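Local coordinates for type IV pilus assembly protein PilC (Thermus thermophilus, PDB 2WHN) that probably serves as an essential inner-membrane component of the type IV pilus machinery, controlling pilus assembly and disassembly, this chain being its N-terminal domain, at residues A[48-58]-A[68-76]. Numbering follows the deposited sequence.
Sequences FREILKQVRTD and ALSKHKIFS
Ile51 of helix 46-60 meets the ring of His72, on the loop after helix 65-70. Ile51 CG2 sits over one face of the His72 ring as a CH-pi contact, 3.6 Å from the centroid and 14° off the normal. With CG anti to its carbonyl carbon (chi1 -55°), the histidine ring projects toward the helix. There it fills the hollow between Ile51, Gln54 and Val55. Gln54 CG lies at the ring edge, 4.0 Å from His72 NE2. The two methyls of Val55 part. Val55 CG1 packs on Ala68 CB (3.8 Å) and Leu69 CD2, while Val55 CG2 reaches His72 CD2. The small Ala68 methyl lets the backbones close in here, with 5.2 Å from Val55 CA to Ala68 CA.

Polar groups border this packing. Extended Lys71 meets Asp58 in a salt bridge, NZ to OD2 3.2 Å, from above the carboxylate plane. One water joins Asp58 OD2, Ala68 O and His72 NE2, meeting the imidazole at its edge.

At the other end the segments stand further apart, and large side chains span the gap. Phe75 presents CZ to the edge of the Phe48 ring, 3.8 Å from Phe48 CE1. Leu69 CD2 and Ile74 CG2 pack on opposite faces of the Phe75 ring.

The contact joins helix 46-60 to the short helix 65-70 and to the loop after it, in this all-helical domain. A type I turn, His72 to Phe75, leads to Ser76, the N-cap of helix 77-89. Leu69 and Phe75 rest on Val80 of that helix. Phe48 and Leu52 pack against Phe18 of helix 12-28.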
ATOM      1  N   PHE A  48      -6.628  -2.798   7.704  1.00 33.52           N
ATOM      2  CA  PHE A  48      -5.660  -2.660   6.623  1.00 33.58           C
ATOM      3  C   PHE A  48      -5.386  -4.007   5.968  1.00 33.88           C
ATOM      4  O   PHE A  48      -5.250  -4.090   4.747  1.00 34.00           O
ATOM      5  CB  PHE A  48      -4.358  -2.031   7.117  1.00 33.23           C
ATOM      6  CG  PHE A  48      -3.556  -1.367   6.028  1.00 31.92           C
ATOM      7  CD1 PHE A  48      -4.159  -0.990   4.836  1.00 29.67           C
ATOM      8  CD2 PHE A  48      -2.217  -1.077   6.215  1.00 27.92           C
ATOM      9  CE1 PHE A  48      -3.425  -0.371   3.834  1.00 31.11           C
ATOM     10  CE2 PHE A  48      -1.485  -0.433   5.228  1.00 29.65           C
ATOM     11  CZ  PHE A  48      -2.084  -0.085   4.038  1.00 29.10           C
ATOM     12  N   ARG A  49      -5.347  -5.060   6.783  1.00 34.31           N
ATOM     13  CA  ARG A  49      -5.181  -6.423   6.280  1.00 34.55           C
ATOM     14  C   ARG A  49      -6.313  -6.792   5.330  1.00 34.69           C
ATOM     15  O   ARG A  49      -6.081  -7.379   4.274  1.00 34.82           O
ATOM     16  CB  ARG A  49      -5.137  -7.428   7.435  1.00 35.02           C
ATOM     17  CG  ARG A  49      -3.744  -7.727   7.954  1.00 36.77           C
ATOM     18  CD  ARG A  49      -3.593  -9.192   8.340  1.00 37.13           C
ATOM     19  NE  ARG A  49      -4.629  -9.630   9.272  1.00 38.19           N
ATOM     20  CZ  ARG A  49      -4.784  -9.151  10.504  1.00 38.09           C
ATOM     21  NH1 ARG A  49      -3.980  -8.200  10.960  1.00 36.54           N
ATOM     22  NH2 ARG A  49      -5.754  -9.619  11.277  1.00 37.62           N
ATOM     23  N   GLU A  50      -7.542  -6.481   5.729  1.00 34.21           N
ATOM     24  CA  GLU A  50      -8.694  -6.740   4.880  1.00 34.81           C
ATOM     25  C   GLU A  50      -8.594  -5.928   3.594  1.00 34.31           C
ATOM     26  O   GLU A  50      -8.896  -6.424   2.512  1.00 33.52           O
ATOM     27  CB  GLU A  50      -9.992  -6.421   5.623  1.00 34.85           C
ATOM     28  CG  GLU A  50     -10.341  -7.430   6.708  1.00 37.65           C
ATOM     29  CD  GLU A  50     -11.327  -8.476   6.230  1.00 42.94           C
ATOM     30  OE1 GLU A  50     -11.454  -8.650   4.999  1.00 46.04           O
ATOM     31  OE2 GLU A  50     -11.999  -9.104   7.081  1.00 45.71           O
ATOM     32  N   ILE A  51      -8.133  -4.688   3.720  1.00 34.35           N
ATOM     33  CA  ILE A  51      -7.932  -3.816   2.568  1.00 34.35           C
ATOM     34  C   ILE A  51      -6.935  -4.436   1.597  1.00 34.35           C
ATOM     35  O   ILE A  51      -7.147  -4.441   0.383  1.00 34.00           O
ATOM     36  CB  ILE A  51      -7.378  -2.444   3.001  1.00 34.72           C
ATOM     37  CG1 ILE A  51      -8.404  -1.687   3.849  1.00 35.78           C
ATOM     38  CG2 ILE A  51      -6.968  -1.631   1.789  1.00 33.61           C
ATOM     39  CD1 ILE A  51      -9.548  -1.130   3.051  1.00 36.95           C
ATOM     40  N   LEU A  52      -5.824  -4.917   2.140  1.00 34.50           N
ATOM     41  CA  LEU A  52      -4.723  -5.393   1.313  1.00 34.70           C
ATOM     42  C   LEU A  52      -5.049  -6.727   0.654  1.00 34.85           C
ATOM     43  O   LEU A  52      -4.623  -6.985  -0.470  1.00 35.53           O
ATOM     44  CB  LEU A  52      -3.438  -5.494   2.131  1.00 33.75           C
ATOM     45  CG  LEU A  52      -2.918  -4.147   2.638  1.00 32.49           C
ATOM     46  CD1 LEU A  52      -1.704  -4.347   3.530  1.00 30.34           C
ATOM     47  CD2 LEU A  52      -2.591  -3.224   1.462  1.00 30.87           C
ATOM     48  N   LYS A  53      -5.829  -7.558   1.335  1.00 34.92           N
ATOM     49  CA  LYS A  53      -6.323  -8.792   0.724  1.00 35.60           C
ATOM     50  C   LYS A  53      -7.218  -8.493  -0.476  1.00 35.25           C
ATOM     51  O   LYS A  53      -7.184  -9.199  -1.485  1.00 35.67           O
ATOM     52  CB  LYS A  53      -7.066  -9.654   1.749  1.00 35.42           C
ATOM     53  CG  LYS A  53      -6.188 -10.114   2.900  1.00 37.97           C
ATOM     54  CD  LYS A  53      -6.940 -10.996   3.888  1.00 41.26           C
ATOM     55  CE  LYS A  53      -6.062 -11.310   5.092  1.00 42.18           C
ATOM     56  NZ  LYS A  53      -6.660 -12.336   5.989  1.00 43.86           N
ATOM     57  N   GLN A  54      -8.012  -7.435  -0.370  1.00 34.84           N
ATOM     58  CA  GLN A  54      -8.856  -7.024  -1.483  1.00 34.69           C
ATOM     59  C   GLN A  54      -8.017  -6.440  -2.622  1.00 33.79           C
ATOM     60  O   GLN A  54      -8.308  -6.666  -3.794  1.00 33.80           O
ATOM     61  CB  GLN A  54      -9.915  -6.022  -1.023  1.00 34.53           C
ATOM     62  CG  GLN A  54     -10.781  -5.485  -2.150  1.00 37.32           C
ATOM     63  CD  GLN A  54     -11.689  -6.545  -2.740  1.00 41.86           C
ATOM     64  OE1 GLN A  54     -12.526  -7.117  -2.042  1.00 42.09           O
ATOM     65  NE2 GLN A  54     -11.526  -6.816  -4.033  1.00 43.14           N
ATOM     66  N   VAL A  55      -6.962  -5.713  -2.275  1.00 32.93           N
ATOM     67  CA  VAL A  55      -6.068  -5.154  -3.288  1.00 32.36           C
ATOM     68  C   VAL A  55      -5.354  -6.259  -4.059  1.00 32.45           C
ATOM     69  O   VAL A  55      -5.259  -6.214  -5.289  1.00 32.38           O
ATOM     70  CB  VAL A  55      -5.020  -4.209  -2.671  1.00 32.26           C
ATOM     71  CG1 VAL A  55      -3.978  -3.812  -3.720  1.00 31.19           C
ATOM     72  CG2 VAL A  55      -5.698  -2.974  -2.093  1.00 30.40           C
ATOM     73  N   ARG A  56      -4.856  -7.252  -3.330  1.00 32.32           N
ATOM     74  CA  ARG A  56      -4.140  -8.365  -3.945  1.00 32.93           C
ATOM     75  C   ARG A  56      -5.066  -9.214  -4.813  1.00 32.30           C
ATOM     76  O   ARG A  56      -4.679  -9.674  -5.884  1.00 31.85           O
ATOM     77  CB  ARG A  56      -3.484  -9.239  -2.873  1.00 32.93           C
ATOM     78  CG  ARG A  56      -2.817 -10.489  -3.424  1.00 35.35           C
ATOM     79  CD  ARG A  56      -2.029 -11.204  -2.344  1.00 41.52           C
ATOM     80  NE  ARG A  56      -1.891 -12.632  -2.611  1.00 47.25           N
ATOM     81  CZ  ARG A  56      -2.909 -13.489  -2.639  1.00 49.35           C
ATOM     82  NH1 ARG A  56      -4.148 -13.058  -2.451  1.00 49.15           N
ATOM     83  NH2 ARG A  56      -2.684 -14.778  -2.866  1.00 50.67           N
ATOM     84  N   THR A  57      -6.269  -9.464  -4.311  1.00 31.61           N
ATOM     85  CA  THR A  57      -7.289 -10.180  -5.071  1.00 31.50           C
ATOM     86  C   THR A  57      -7.583  -9.466  -6.384  1.00 30.61           C
ATOM     87  O   THR A  57      -7.654 -10.091  -7.439  1.00 29.73           O
ATOM     88  CB  THR A  57      -8.593 -10.290  -4.270  1.00 31.45           C
ATOM     89  OG1 THR A  57      -8.313 -10.863  -2.987  1.00 34.59           O
ATOM     90  CG2 THR A  57      -9.609 -11.165  -5.004  1.00 32.66           C
ATOM     91  N   ASP A  58      -7.787  -8.154  -6.302  1.00 29.97           N
ATOM     92  CA  ASP A  58      -8.090  -7.345  -7.474  1.00 29.67           C
ATOM     93  C   ASP A  58      -6.970  -7.423  -8.501  1.00 29.05           C
ATOM     94  O   ASP A  58      -7.228  -7.617  -9.689  1.00 27.95           O
ATOM     95  CB  ASP A  58      -8.333  -5.887  -7.072  1.00 30.26           C
ATOM     96  CG  ASP A  58      -9.684  -5.684  -6.403  1.00 31.40           C
ATOM     97  OD1 ASP A  58     -10.483  -6.645  -6.379  1.00 31.36           O
ATOM     98  OD2 ASP A  58      -9.953  -4.564  -5.916  1.00 31.08           O
ATOM     99  N   ALA A  68      -6.756  -0.666  -7.981  1.00 28.03           N
ATOM    100  CA  ALA A  68      -7.018  -1.428  -6.763  1.00 28.80           C
ATOM    101  C   ALA A  68      -6.839  -0.557  -5.517  1.00 29.01           C
ATOM    102  O   ALA A  68      -7.673  -0.581  -4.610  1.00 29.15           O
ATOM    103  CB  ALA A  68      -6.130  -2.661  -6.694  1.00 28.77           C
ATOM    104  N   LEU A  69      -5.777   0.242  -5.497  1.00 29.64           N
ATOM    105  CA  LEU A  69      -5.545   1.192  -4.410  1.00 30.01           C
ATOM    106  C   LEU A  69      -6.641   2.251  -4.336  1.00 30.54           C
ATOM    107  O   LEU A  69      -7.058   2.654  -3.247  1.00 30.37           O
ATOM    108  CB  LEU A  69      -4.189   1.881  -4.570  1.00 30.41           C
ATOM    109  CG  LEU A  69      -2.950   0.993  -4.708  1.00 30.45           C
ATOM    110  CD1 LEU A  69      -1.701   1.846  -4.873  1.00 30.03           C
ATOM    111  CD2 LEU A  69      -2.815   0.060  -3.517  1.00 29.10           C
ATOM    112  N   SER A  70      -7.059   2.748  -5.496  1.00 30.72           N
ATOM    113  CA  SER A  70      -7.941   3.909  -5.546  1.00 30.76           C
ATOM    114  C   SER A  70      -9.292   3.596  -4.915  1.00 31.06           C
ATOM    115  O   SER A  70     -10.093   4.498  -4.669  1.00 30.66           O
ATOM    116  CB  SER A  70      -8.126   4.392  -6.984  1.00 30.63           C
ATOM    117  OG  SER A  70      -8.952   3.501  -7.710  1.00 30.99           O
ATOM    118  N   LYS A  71      -9.524   2.319  -4.627  1.00 30.99           N
ATOM    119  CA  LYS A  71     -10.764   1.886  -3.996  1.00 31.37           C
ATOM    120  C   LYS A  71     -10.782   2.194  -2.503  1.00 31.74           C
ATOM    121  O   LYS A  71     -11.811   2.035  -1.847  1.00 31.92           O
ATOM    122  CB  LYS A  71     -10.972   0.387  -4.201  1.00 31.57           C
ATOM    123  CG  LYS A  71     -11.499   0.010  -5.570  1.00 31.49           C
ATOM    124  CD  LYS A  71     -11.598  -1.499  -5.710  1.00 33.70           C
ATOM    125  CE  LYS A  71     -12.426  -1.890  -6.920  1.00 35.39           C
ATOM    126  NZ  LYS A  71     -12.674  -3.358  -6.956  1.00 36.85           N
ATOM    127  N   HIS A  72      -9.641   2.604  -1.961  1.00 31.91           N
ATOM    128  CA  HIS A  72      -9.478   2.678  -0.513  1.00 31.98           C
ATOM    129  C   HIS A  72      -8.938   4.029  -0.050  1.00 31.91           C
ATOM    130  O   HIS A  72      -7.908   4.500  -0.537  1.00 31.15           O
ATOM    131  CB  HIS A  72      -8.585   1.536  -0.022  1.00 31.55           C
ATOM    132  CG  HIS A  72      -9.062   0.179  -0.440  1.00 31.82           C
ATOM    133  ND1 HIS A  72     -10.047  -0.506   0.239  1.00 30.11           N
ATOM    134  CD2 HIS A  72      -8.697  -0.616  -1.475  1.00 30.81           C
ATOM    135  CE1 HIS A  72     -10.269  -1.663  -0.359  1.00 31.64           C
ATOM    136  NE2 HIS A  72      -9.466  -1.753  -1.404  1.00 32.92           N
ATOM    137  N   LYS A  73      -9.623   4.622   0.924  1.00 31.70           N
ATOM    138  CA  LYS A  73      -9.390   6.011   1.307  1.00 32.09           C
ATOM    139  C   LYS A  73      -7.967   6.247   1.799  1.00 32.04           C
ATOM    140  O   LYS A  73      -7.419   7.338   1.639  1.00 31.67           O
ATOM    141  CB  LYS A  73     -10.391   6.444   2.383  1.00 32.13           C
ATOM    142  CG  LYS A  73     -11.837   6.485   1.911  1.00 34.51           C
ATOM    143  CD  LYS A  73     -12.812   6.073   3.018  1.00 36.90           C
ATOM    144  CE  LYS A  73     -12.387   6.612   4.380  1.00 37.30           C
ATOM    145  NZ  LYS A  73     -12.669   8.065   4.524  1.00 38.20           N
ATOM    146  N   ILE A  74      -7.377   5.234   2.422  1.00 31.89           N
ATOM    147  CA  ILE A  74      -6.052   5.384   3.021  1.00 32.34           C
ATOM    148  C   ILE A  74      -4.983   5.810   2.004  1.00 32.55           C
ATOM    149  O   ILE A  74      -3.956   6.381   2.371  1.00 32.85           O
ATOM    150  CB  ILE A  74      -5.611   4.094   3.745  1.00 32.24           C
ATOM    151  CG1 ILE A  74      -4.233   4.278   4.383  1.00 32.62           C
ATOM    152  CG2 ILE A  74      -5.615   2.910   2.783  1.00 33.08           C
ATOM    153  CD1 ILE A  74      -4.189   5.360   5.450  1.00 32.99           C
ATOM    154  N   PHE A  75      -5.233   5.552   0.725  1.00 32.80           N
ATOM    155  CA  PHE A  75      -4.292   5.949  -0.320  1.00 33.26           C
ATOM    156  C   PHE A  75      -4.715   7.269  -0.969  1.00 33.47           C
ATOM    157  O   PHE A  75      -5.776   7.353  -1.583  1.00 33.92           O
ATOM    158  CB  PHE A  75      -4.158   4.837  -1.372  1.00 33.78           C
ATOM    159  CG  PHE A  75      -3.750   3.504  -0.797  1.00 33.66           C
ATOM    160  CD1 PHE A  75      -4.685   2.494  -0.615  1.00 33.64           C
ATOM    161  CD2 PHE A  75      -2.443   3.280  -0.383  1.00 31.17           C
ATOM    162  CE1 PHE A  75      -4.323   1.278  -0.046  1.00 31.31           C
ATOM    163  CE2 PHE A  75      -2.077   2.064   0.174  1.00 32.28           C
ATOM    164  CZ  PHE A  75      -3.023   1.068   0.356  1.00 29.29           C
ATOM    165  N   SER A  76      -3.903   8.307  -0.788  1.00 33.37           N
ATOM    166  CA  SER A  76      -4.225   9.640  -1.298  1.00 33.15           C
ATOM    167  C   SER A  76      -4.146   9.709  -2.824  1.00 33.42           C
ATOM    168  O   SER A  76      -3.543   8.847  -3.466  1.00 33.22           O
ATOM    169  CB  SER A  76      -3.285  10.680  -0.690  1.00 32.75           C
ATOM    170  OG  SER A  76      -1.986  10.570  -1.247  1.00 31.89           O
TER
HETATM  171  O   HOH W   1      -8.928  -3.086  -3.981  1.00 31.74           O